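Local atomic coordinates of penicillin-binding protein 1A (PDB entry 5CXW), a protein that builds the mycobacterial cell wall, polymerising glycan strands and, through the penicillin-sensitive transpeptidase domain described here, cross-linking their peptides. Residues F88-F102 and L204-Y218. Numbering follows the deposited sequence. Where two conformers were deposited one is given.
Sequences FAQAGLQTGSSFKVF and LGQYQTRVIDMASAY. With 35P ((2R,4S)-5,5-dimethyl-2-{(1R)-2-oxo-1-[(phenoxyacetyl)amino]ethyl}-1,3-thiazolidine-4-carboxylic acid), chain C; PEG (di(hydroxyethyl)ether), chain D.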
ATOM      1  N   PHE A  88      14.493  -1.768  -1.127  1.00 20.19           N
ATOM      2  CA  PHE A  88      13.466  -1.700  -0.049  1.00 19.70           C
ATOM      3  C   PHE A  88      12.012  -1.720  -0.504  1.00 18.09           C
ATOM      4  O   PHE A  88      11.131  -1.916   0.350  1.00 17.31           O
ATOM      5  CB  PHE A  88      13.653  -0.521   0.877  1.00 21.29           C
ATOM      6  CG  PHE A  88      14.675  -0.794   1.928  1.00 24.89           C
ATOM      7  CD1 PHE A  88      14.328  -1.579   3.010  1.00 27.11           C
ATOM      8  CD2 PHE A  88      15.975  -0.432   1.722  1.00 28.43           C
ATOM      9  CE1 PHE A  88      15.288  -1.905   3.983  1.00 29.38           C
ATOM     10  CE2 PHE A  88      16.947  -0.747   2.686  1.00 31.03           C
ATOM     11  CZ  PHE A  88      16.570  -1.470   3.804  1.00 29.58           C
ATOM     12  N   ALA A  89      11.768  -1.522  -1.805  1.00 16.99           N
ATOM     13  CA  ALA A  89      10.445  -1.682  -2.378  1.00 15.82           C
ATOM     14  C   ALA A  89      10.048  -3.147  -2.580  1.00 15.58           C
ATOM     15  O   ALA A  89       8.877  -3.422  -2.866  1.00 15.33           O
ATOM     16  CB  ALA A  89      10.317  -0.933  -3.722  1.00 15.73           C
ATOM     17  N   GLN A  90      11.012  -4.037  -2.455  1.00 15.82           N
ATOM     18  CA  GLN A  90      10.844  -5.462  -2.575  1.00 16.42           C
ATOM     19  C   GLN A  90      10.991  -6.216  -1.269  1.00 16.34           C
ATOM     20  O   GLN A  90      10.706  -7.436  -1.240  1.00 16.94           O
ATOM     21  CB  GLN A  90      11.857  -6.029  -3.578  1.00 17.58           C
ATOM     22  CG  GLN A  90      11.647  -5.527  -5.000  1.00 17.59           C
ATOM     23  CD  GLN A  90      10.386  -6.064  -5.661  1.00 17.13           C
ATOM     24  OE1 GLN A  90       9.943  -7.194  -5.385  1.00 17.98           O
ATOM     25  NE2 GLN A  90       9.783  -5.268  -6.531  1.00 17.08           N
ATOM     26  N   ALA A  91      11.375  -5.516  -0.204  1.00 16.15           N
ATOM     27  CA  ALA A  91      11.603  -6.141   1.094  1.00 16.28           C
ATOM     28  C   ALA A  91      10.322  -6.595   1.733  1.00 15.14           C
ATOM     29  O   ALA A  91       9.272  -5.937   1.587  1.00 14.78           O
ATOM     30  CB  ALA A  91      12.328  -5.155   2.014  1.00 17.18           C
ATOM     31  N   GLY A  92      10.334  -7.727   2.429  1.00 14.77           N
ATOM     32  CA  GLY A  92       9.119  -8.083   3.218  1.00 14.06           C
ATOM     33  C   GLY A  92       9.026  -7.253   4.488  1.00 13.87           C
ATOM     34  O   GLY A  92       9.956  -7.285   5.342  1.00 14.30           O
ATOM     35  N   LEU A  93       7.977  -6.458   4.603  1.00 13.29           N
ATOM     36  CA  LEU A  93       7.826  -5.499   5.651  1.00 13.14           C
ATOM     37  C   LEU A  93       6.483  -5.628   6.361  1.00 12.70           C
ATOM     38  O   LEU A  93       5.473  -5.809   5.714  1.00 12.09           O
ATOM     39  CB  LEU A  93       8.002  -4.090   5.087  1.00 13.32           C
ATOM     40  CG  LEU A  93       9.371  -3.750   4.488  1.00 14.37           C
ATOM     41  CD1 LEU A  93       9.344  -2.419   3.720  1.00 14.93           C
ATOM     42  CD2 LEU A  93      10.442  -3.717   5.592  1.00 14.93           C
ATOM     43  N   GLN A  94       6.459  -5.405   7.678  1.00 12.54           N
ATOM     44  CA  GLN A  94       5.176  -5.283   8.373  1.00 11.99           C
ATOM     45  C   GLN A  94       4.500  -3.985   7.964  1.00 11.50           C
ATOM     46  O   GLN A  94       5.156  -2.937   7.863  1.00 12.17           O
ATOM     47  CB  GLN A  94       5.334  -5.302   9.909  1.00 12.44           C
ATOM     48  CG  GLN A  94       5.999  -6.591  10.387  1.00 13.34           C
ATOM     49  CD  GLN A  94       6.054  -6.611  11.880  1.00 13.56           C
ATOM     50  OE1 GLN A  94       6.669  -5.747  12.474  1.00 14.19           O
ATOM     51  NE2 GLN A  94       5.414  -7.573  12.495  1.00 13.99           N
ATOM     52  N   THR A  95       3.208  -4.059   7.716  1.00 10.92           N
ATOM     53  CA  THR A  95       2.403  -2.922   7.204  1.00 10.62           C
ATOM     54  C   THR A  95       1.615  -2.150   8.240  1.00 10.73           C
ATOM     55  O   THR A  95       1.068  -1.039   7.933  1.00 10.68           O
ATOM     56  CB  THR A  95       1.416  -3.448   6.139  1.00 10.49           C
ATOM     57  OG1 THR A  95       0.660  -4.512   6.713  1.00 10.11           O
ATOM     58  CG2 THR A  95       2.185  -3.941   4.953  1.00 11.00           C
ATOM     59  N   GLY A  96       1.484  -2.732   9.457  1.00 10.63           N
ATOM     60  CA  GLY A  96       0.719  -2.113  10.489  1.00 11.03           C
ATOM     61  C   GLY A  96      -0.696  -1.859  10.003  1.00 10.83           C
ATOM     62  O   GLY A  96      -1.250  -2.652   9.245  1.00 10.65           O
ATOM     63  N   SER A  97      -1.253  -0.728  10.430  1.00 11.22           N
ATOM     64  CA  SER A  97      -2.663  -0.429  10.218  1.00 11.82           C
ATOM     65  C   SER A  97      -3.032  -0.197   8.769  1.00 11.04           C
ATOM     66  O   SER A  97      -4.232  -0.133   8.471  1.00 11.00           O
ATOM     67  CB  SER A  97      -3.067   0.789  10.995  1.00 12.34           C
ATOM     68  OG  SER A  97      -2.960   0.548  12.413  1.00 13.52           O
ATOM     69  N   SER A  98      -2.064  -0.106   7.860  1.00 10.69           N
ATOM     70  CA  SER A  98      -2.414   0.042   6.454  1.00 10.61           C
ATOM     71  C   SER A  98      -3.095  -1.225   5.942  1.00 10.35           C
ATOM     72  O   SER A  98      -3.774  -1.197   4.903  1.00 10.56           O
ATOM     73  CB  SER A  98      -1.219   0.442   5.604  1.00 11.07           C
ATOM     74  OG  SER A  98      -0.198  -0.530   5.573  1.00 11.10           O
ATOM     75  N   PHE A  99      -2.938  -2.337   6.681  1.00 10.08           N
ATOM     76  CA  PHE A  99      -3.533  -3.587   6.270  1.00 10.00           C
ATOM     77  C   PHE A  99      -5.024  -3.664   6.666  1.00  9.77           C
ATOM     78  O   PHE A  99      -5.760  -4.560   6.150  1.00  9.60           O
ATOM     79  CB  PHE A  99      -2.792  -4.769   6.887  1.00 10.17           C
ATOM     80  CG  PHE A  99      -2.613  -5.904   5.916  1.00 10.26           C
ATOM     81  CD1 PHE A  99      -1.737  -5.759   4.873  1.00 10.47           C
ATOM     82  CD2 PHE A  99      -3.327  -7.076   6.020  1.00 10.48           C
ATOM     83  CE1 PHE A  99      -1.575  -6.734   3.945  1.00 10.65           C
ATOM     84  CE2 PHE A  99      -3.129  -8.090   5.087  1.00 10.73           C
ATOM     85  CZ  PHE A  99      -2.273  -7.909   4.054  1.00 10.60           C
ATOM     86  N   LYS A 100      -5.511  -2.732   7.513  1.00  9.76           N
ATOM     87  CA  LYS A 100      -6.888  -2.789   7.955  1.00 10.15           C
ATOM     88  C   LYS A 100      -7.896  -2.721   6.805  1.00 10.24           C
ATOM     89  O   LYS A 100      -9.041  -3.194   6.944  1.00 10.56           O
ATOM     90  CB  LYS A 100      -7.230  -1.642   8.947  1.00 10.56           C
ATOM     91  CG  LYS A 100      -6.572  -1.809  10.294  1.00 11.38           C
ATOM     92  CD  LYS A 100      -6.812  -0.652  11.233  1.00 11.55           C
ATOM     93  CE  LYS A 100      -6.045  -0.918  12.496  1.00 12.47           C
ATOM     94  NZ  LYS A 100      -6.095   0.227  13.338  1.00 13.19           N
ATOM     95  N   VAL A 101      -7.522  -2.041   5.727  1.00 10.37           N
ATOM     96  CA  VAL A 101      -8.423  -1.860   4.583  1.00 10.86           C
ATOM     97  C   VAL A 101      -8.846  -3.200   4.051  1.00  9.97           C
ATOM     98  O   VAL A 101      -9.946  -3.335   3.525  1.00  9.63           O
ATOM     99  CB  VAL A 101      -7.861  -0.951   3.450  1.00 12.30           C
ATOM    100  CG1 VAL A 101      -7.450   0.373   4.002  1.00 12.42           C
ATOM    101  CG2 VAL A 101      -6.754  -1.645   2.669  1.00 12.85           C
ATOM    102  N   PHE A 102      -8.002  -4.233   4.198  1.00  9.43           N
ATOM    103  CA  PHE A 102      -8.394  -5.557   3.676  1.00  9.61           C
ATOM    104  C   PHE A 102      -9.405  -6.245   4.564  1.00  9.46           C
ATOM    105  O   PHE A 102     -10.225  -7.028   4.061  1.00  9.44           O
ATOM    106  CB  PHE A 102      -7.139  -6.428   3.407  1.00  9.75           C
ATOM    107  CG  PHE A 102      -6.199  -5.736   2.499  1.00  9.62           C
ATOM    108  CD1 PHE A 102      -6.625  -5.331   1.233  1.00 10.11           C
ATOM    109  CD2 PHE A 102      -4.929  -5.404   2.887  1.00  9.68           C
ATOM    110  CE1 PHE A 102      -5.787  -4.617   0.387  1.00 10.19           C
ATOM    111  CE2 PHE A 102      -4.084  -4.690   2.028  1.00 10.12           C
ATOM    112  CZ  PHE A 102      -4.520  -4.282   0.781  1.00 10.15           C
ATOM    113  N   LEU A 204      -3.643  -6.213  11.984  1.00 11.22           N
ATOM    114  CA  LEU A 204      -2.733  -5.172  12.383  1.00 12.42           C
ATOM    115  C   LEU A 204      -1.435  -5.177  11.601  1.00 11.74           C
ATOM    116  O   LEU A 204      -0.424  -4.617  12.075  1.00 12.05           O
ATOM    117  CB  LEU A 204      -2.503  -5.273  13.870  1.00 13.07           C
ATOM    118  CG  LEU A 204      -3.797  -5.215  14.731  1.00 13.56           C
ATOM    119  CD1 LEU A 204      -3.470  -5.322  16.208  1.00 14.43           C
ATOM    120  CD2 LEU A 204      -4.647  -4.014  14.451  1.00 14.25           C
ATOM    121  N   GLY A 205      -1.456  -5.795  10.422  1.00 11.01           N
ATOM    122  CA  GLY A 205      -0.371  -5.736   9.501  1.00 11.11           C
ATOM    123  C   GLY A 205       0.906  -6.368   9.978  1.00 11.72           C
ATOM    124  O   GLY A 205       1.977  -5.851   9.662  1.00 11.86           O
ATOM    125  N   GLN A 206       0.815  -7.456  10.743  0.50 12.04           N
ATOM    126  CA  GLN A 206       1.972  -8.079  11.342  0.50 12.87           C
ATOM    127  C   GLN A 206       2.748  -9.000  10.373  0.50 12.56           C
ATOM    128  O   GLN A 206       3.908  -9.281  10.634  0.50 12.52           O
ATOM    129  CB  GLN A 206       1.609  -8.791  12.654  0.50 14.22           C
ATOM    130  CG  GLN A 206       0.887  -7.887  13.676  0.50 15.47           C
ATOM    131  CD  GLN A 206       1.777  -7.341  14.802  0.50 17.77           C
ATOM    132  OE1 GLN A 206       2.980  -7.094  14.625  0.50 19.67           O
ATOM    133  NE2 GLN A 206       1.167  -7.139  16.001  0.50 19.45           N
ATOM    134  N   TYR A 207       2.135  -9.410   9.259  1.00 11.74           N
ATOM    135  CA  TYR A 207       2.795 -10.190   8.253  1.00 12.18           C
ATOM    136  C   TYR A 207       3.608  -9.330   7.333  1.00 12.08           C
ATOM    137  O   TYR A 207       3.373  -8.158   7.202  1.00 11.78           O
ATOM    138  CB  TYR A 207       1.781 -11.077   7.464  1.00 12.36           C
ATOM    139  CG  TYR A 207       1.286 -12.195   8.293  1.00 12.52           C
ATOM    140  CD1 TYR A 207       1.955 -13.394   8.368  1.00 13.56           C
ATOM    141  CD2 TYR A 207       0.147 -12.055   9.039  1.00 12.72           C
ATOM    142  CE1 TYR A 207       1.555 -14.388   9.213  1.00 14.15           C
ATOM    143  CE2 TYR A 207      -0.266 -13.049   9.907  1.00 13.68           C
ATOM    144  CZ  TYR A 207       0.424 -14.246   9.957  1.00 13.94           C
ATOM    145  OH  TYR A 207      -0.031 -15.215  10.809  1.00 14.72           O
ATOM    146  N   GLN A 208       4.601  -9.945   6.662  1.00 12.64           N
ATOM    147  CA  GLN A 208       5.428  -9.236   5.710  1.00 13.30           C
ATOM    148  C   GLN A 208       4.760  -9.101   4.388  1.00 12.89           C
ATOM    149  O   GLN A 208       4.229 -10.073   3.840  1.00 13.12           O
ATOM    150  CB  GLN A 208       6.753  -9.971   5.519  1.00 14.58           C
ATOM    151  CG  GLN A 208       7.635  -9.908   6.735  1.00 15.84           C
ATOM    152  CD  GLN A 208       9.015 -10.502   6.458  1.00 17.65           C
ATOM    153  OE1 GLN A 208       9.334 -10.947   5.337  1.00 18.79           O
ATOM    154  NE2 GLN A 208       9.842 -10.487   7.468  1.00 19.60           N
ATOM    155  N   THR A 209       4.786  -7.877   3.852  1.00 12.33           N
ATOM    156  CA  THR A 209       4.269  -7.542   2.558  1.00 12.08           C
ATOM    157  C   THR A 209       5.248  -6.542   1.919  1.00 11.98           C
ATOM    158  O   THR A 209       6.006  -5.854   2.617  1.00 12.02           O
ATOM    159  CB  THR A 209       2.907  -6.841   2.772  1.00 11.53           C
ATOM    160  OG1 THR A 209       2.035  -7.767   3.415  1.00 11.53           O
ATOM    161  CG2 THR A 209       2.193  -6.344   1.479  1.00 11.65           C
ATOM    162  N   ARG A 210       5.245  -6.440   0.593  1.00 12.02           N
ATOM    163  CA  ARG A 210       6.168  -5.468  -0.053  1.00 12.27           C
ATOM    164  C   ARG A 210       5.412  -4.168  -0.332  1.00 11.84           C
ATOM    165  O   ARG A 210       4.194  -4.153  -0.532  1.00 10.85           O
ATOM    166  CB  ARG A 210       6.661  -6.018  -1.377  1.00 13.04           C
ATOM    167  CG  ARG A 210       7.349  -7.384  -1.301  1.00 13.74           C
ATOM    168  CD  ARG A 210       7.681  -7.939  -2.693  1.00 14.72           C
ATOM    169  NE  ARG A 210       6.442  -8.349  -3.366  1.00 14.69           N
ATOM    170  CZ  ARG A 210       6.327  -8.708  -4.644  1.00 15.49           C
ATOM    171  NH1 ARG A 210       7.384  -8.790  -5.424  1.00 16.19           N
ATOM    172  NH2 ARG A 210       5.129  -9.092  -5.103  1.00 14.91           N
ATOM    173  N   VAL A 211       6.184  -3.088  -0.437  1.00 11.82           N
ATOM    174  CA  VAL A 211       5.640  -1.786  -0.781  1.00 11.73           C
ATOM    175  C   VAL A 211       4.940  -1.892  -2.145  1.00 11.66           C
ATOM    176  O   VAL A 211       3.843  -1.334  -2.332  1.00 11.23           O
ATOM    177  CB  VAL A 211       6.772  -0.742  -0.815  1.00 12.10           C
ATOM    178  CG1 VAL A 211       6.308   0.610  -1.331  1.00 12.22           C
ATOM    179  CG2 VAL A 211       7.401  -0.521   0.555  1.00 12.08           C
ATOM    180  N   ILE A 212       5.548  -2.609  -3.124  1.00 11.99           N
ATOM    181  CA  ILE A 212       4.862  -2.771  -4.403  1.00 12.08           C
ATOM    182  C   ILE A 212       3.519  -3.475  -4.292  1.00 11.64           C
ATOM    183  O   ILE A 212       2.574  -3.073  -4.972  1.00 11.78           O
ATOM    184  CB  ILE A 212       5.754  -3.412  -5.514  1.00 13.12           C
ATOM    185  CG1 ILE A 212       5.010  -3.473  -6.854  1.00 13.46           C
ATOM    186  CG2 ILE A 212       6.298  -4.793  -5.100  1.00 13.45           C
ATOM    187  CD1 ILE A 212       6.003  -3.462  -8.031  1.00 14.15           C
ATOM    188  N   ASP A 213       3.398  -4.465  -3.405  1.00 11.41           N
ATOM    189  CA  ASP A 213       2.130  -5.173  -3.189  1.00 11.25           C
ATOM    190  C   ASP A 213       1.076  -4.193  -2.679  1.00 10.35           C
ATOM    191  O   ASP A 213      -0.044  -4.221  -3.109  1.00  9.72           O
ATOM    192  CB  ASP A 213       2.273  -6.276  -2.111  1.00 11.63           C
ATOM    193  CG  ASP A 213       3.121  -7.469  -2.577  1.00 12.86           C
ATOM    194  OD1 ASP A 213       2.837  -8.006  -3.670  1.00 13.87           O
ATOM    195  OD2 ASP A 213       3.997  -7.922  -1.798  1.00 13.32           O
ATOM    196  N   MET A 214       1.456  -3.340  -1.743  1.00 10.23           N
ATOM    197  CA  MET A 214       0.485  -2.387  -1.165  1.00 10.10           C
ATOM    198  C   MET A 214      -0.005  -1.364  -2.240  1.00 10.13           C
ATOM    199  O   MET A 214      -1.198  -1.093  -2.346  1.00  9.89           O
ATOM    200  CB  MET A 214       1.064  -1.649   0.042  1.00 10.33           C
ATOM    201  CG  MET A 214       1.287  -2.539   1.256  1.00 10.63           C
ATOM    202  SD  MET A 214      -0.229  -3.285   1.896  1.00 10.71           S
ATOM    203  CE  MET A 214      -0.981  -1.860   2.632  1.00 11.35           C
ATOM    204  N   ALA A 215       0.922  -0.860  -3.065  1.00 10.49           N
ATOM    205  CA  ALA A 215       0.538   0.058  -4.106  1.00 10.52           C
ATOM    206  C   ALA A 215      -0.411  -0.610  -5.088  1.00 10.27           C
ATOM    207  O   ALA A 215      -1.440  -0.016  -5.515  1.00 10.44           O
ATOM    208  CB  ALA A 215       1.754   0.602  -4.836  1.00 11.14           C
ATOM    209  N   SER A 216      -0.097  -1.858  -5.421  1.00 10.12           N
ATOM    210  CA  SER A 216      -0.917  -2.622  -6.373  1.00 10.44           C
ATOM    211  C   SER A 216      -2.290  -2.919  -5.809  1.00 10.01           C
ATOM    212  O   SER A 216      -3.324  -2.760  -6.510  1.00  9.89           O
ATOM    213  CB  SER A 216      -0.180  -3.907  -6.733  1.00 10.89           C
ATOM    214  OG  SER A 216      -0.973  -4.771  -7.539  1.00 11.13           O
ATOM    215  N   ALA A 217      -2.373  -3.407  -4.569  1.00  9.78           N
ATOM    216  CA  ALA A 217      -3.659  -3.715  -3.970  1.00  9.63           C
ATOM    217  C   ALA A 217      -4.563  -2.480  -3.830  1.00  9.53           C
ATOM    218  O   ALA A 217      -5.781  -2.547  -4.071  1.00  9.44           O
ATOM    219  CB  ALA A 217      -3.482  -4.441  -2.610  1.00  9.33           C
ATOM    220  N   TYR A 218      -3.986  -1.370  -3.430  1.00  9.54           N
ATOM    221  CA  TYR A 218      -4.742  -0.100  -3.329  1.00 10.02           C
ATOM    222  C   TYR A 218      -5.134   0.408  -4.751  1.00  9.98           C
ATOM    223  O   TYR A 218      -6.231   0.959  -4.951  1.00 10.29           O
ATOM    224  CB  TYR A 218      -3.980   0.939  -2.560  1.00  9.95           C
ATOM    225  CG  TYR A 218      -4.058   0.881  -1.063  1.00  9.65           C
ATOM    226  CD1 TYR A 218      -3.876  -0.325  -0.357  1.00  9.71           C
ATOM    227  CD2 TYR A 218      -4.271   2.038  -0.303  1.00  9.98           C
ATOM    228  CE1 TYR A 218      -3.904  -0.351   1.037  1.00  9.28           C
ATOM    229  CE2 TYR A 218      -4.244   2.028   1.057  1.00  9.90           C
ATOM    230  CZ  TYR A 218      -4.059   0.836   1.734  1.00  9.85           C
ATOM    231  OH  TYR A 218      -4.056   0.790   3.142  1.00 10.49           O
TER
HETATM  232  C24 35P C 702       2.081   0.049  20.127  1.00 22.91           C
HETATM  233  C23 35P C 702       3.194   0.216  20.945  1.00 23.35           C
HETATM  234  C22 35P C 702       4.287   0.919  20.491  1.00 21.66           C
HETATM  235  C21 35P C 702       4.299   1.484  19.225  1.00 21.04           C
HETATM  236  C20 35P C 702       3.207   1.338  18.397  1.00 22.38           C
HETATM  237  C19 35P C 702       2.076   0.621  18.857  1.00 21.95           C
HETATM  238  O1  35P C 702       0.946   0.448  18.097  1.00 21.08           O
HETATM  239  C2  35P C 702       0.794   1.222  16.911  1.00 17.88           C
HETATM  240  C3  35P C 702      -0.622   1.088  16.423  1.00 16.93           C
HETATM  241  O18 35P C 702      -1.522   0.837  17.213  1.00 15.90           O
HETATM  242  N4  35P C 702      -0.772   1.288  15.122  1.00 15.36           N
HETATM  243  C5  35P C 702      -2.083   1.260  14.494  1.00 15.65           C
HETATM  244  C6  35P C 702      -1.881   0.927  13.073  1.00 15.22           C
HETATM  245  O17 35P C 702      -0.810   1.061  12.446  1.00 14.58           O
HETATM  246  C8  35P C 702      -2.878   2.637  14.566  1.00 16.87           C
HETATM  247  N7  35P C 702      -2.567   3.205  13.286  1.00 17.04           N
HETATM  248  S11 35P C 702      -2.410   3.822  15.708  1.00 19.18           S
HETATM  249  C10 35P C 702      -1.736   4.986  14.619  1.00 16.79           C
HETATM  250  C12 35P C 702      -0.412   5.527  15.158  1.00 16.87           C
HETATM  251  C15 35P C 702      -2.627   6.174  14.374  1.00 17.24           C
HETATM  252  C9  35P C 702      -1.494   4.170  13.344  1.00 15.60           C
HETATM  253  C13 35P C 702      -1.389   4.866  12.024  1.00 15.30           C
HETATM  254  O14 35P C 702      -2.446   4.906  11.321  1.00 15.63           O
HETATM  255  O16 35P C 702      -0.266   5.307  11.697  1.00 14.40           O
HETATM  256  O2  PEG D 703       9.492  -7.424  12.156  1.00 29.86           O
HETATM  257  C3  PEG D 703      10.107  -8.418  11.347  1.00 29.52           C
HETATM  258  C4  PEG D 703       9.410  -8.423  10.016  1.00 28.64           C
HETATM  259  O4  PEG D 703       8.527  -9.526  10.005  1.00 35.10           O
HETATM  260  O   HOH W   1       8.914  -3.585   0.253  1.00 13.90           O
HETATM  261  O   HOH W   2       5.626  -8.365  15.242  1.00 43.52           O
HETATM  262  O   HOH W   3       1.147  -7.161   6.007  1.00 11.74           O
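Leu-93 and Thr-209 form an antiparallel hydrogen-bonded pair: each backbone N lies 2.9 Å from the other residue's O. Gly-205 O accepts from two successive amides, Thr-95 N at 2.9 Å and Gly-96 N at 3.2 Å, the former on an in-plane lone pair. Gln-94 NE2 donates nearly straight (167°) to Gln-206 O, in its amide plane, while Gln-94 OE1 is held by Lys-304. Tyr-218 OH donates in the carbonyl plane of Ser-98, on a lone pair of Ser-98 O (2.7 Å).

The Arg-210 guanidinium forms a salt bridge with Asp-213, NE and NH2 gripping one oxygen each side-on, and NH1 makes a bent hydrogen bond to Gln-90 OE1 on a lone pair (3.0 Å), the amide turned 75° from the guanidinium.

Apolar packing includes Met-214 SD, which the bend at chi2 (-62°) helps place between two rings in Met-aromatic contacts, at the edge of Phe-102 (5.4 Å from its centroid) and oblique to Phe-99; chi3 sets CE against Ser-98 OG. Tyr-218 CE1 meets Val-101 CG2 at 3.5 Å.

Ser-97 OG is esterified to opened penicillin V, and Ser-97 N donates to acyl O17, consistent with an oxyanion-hole role. Ser-97 and Lys-100, whose NZ bonds Ser-150 and Asn-152, fit the SxxK motif of penicillin-binding transpeptidases. Gly-205 O, bonded before Ser-97, and Tyr-218 OH, bonded after it, are thus placed to hold the flanking backbone, probably as a second shell.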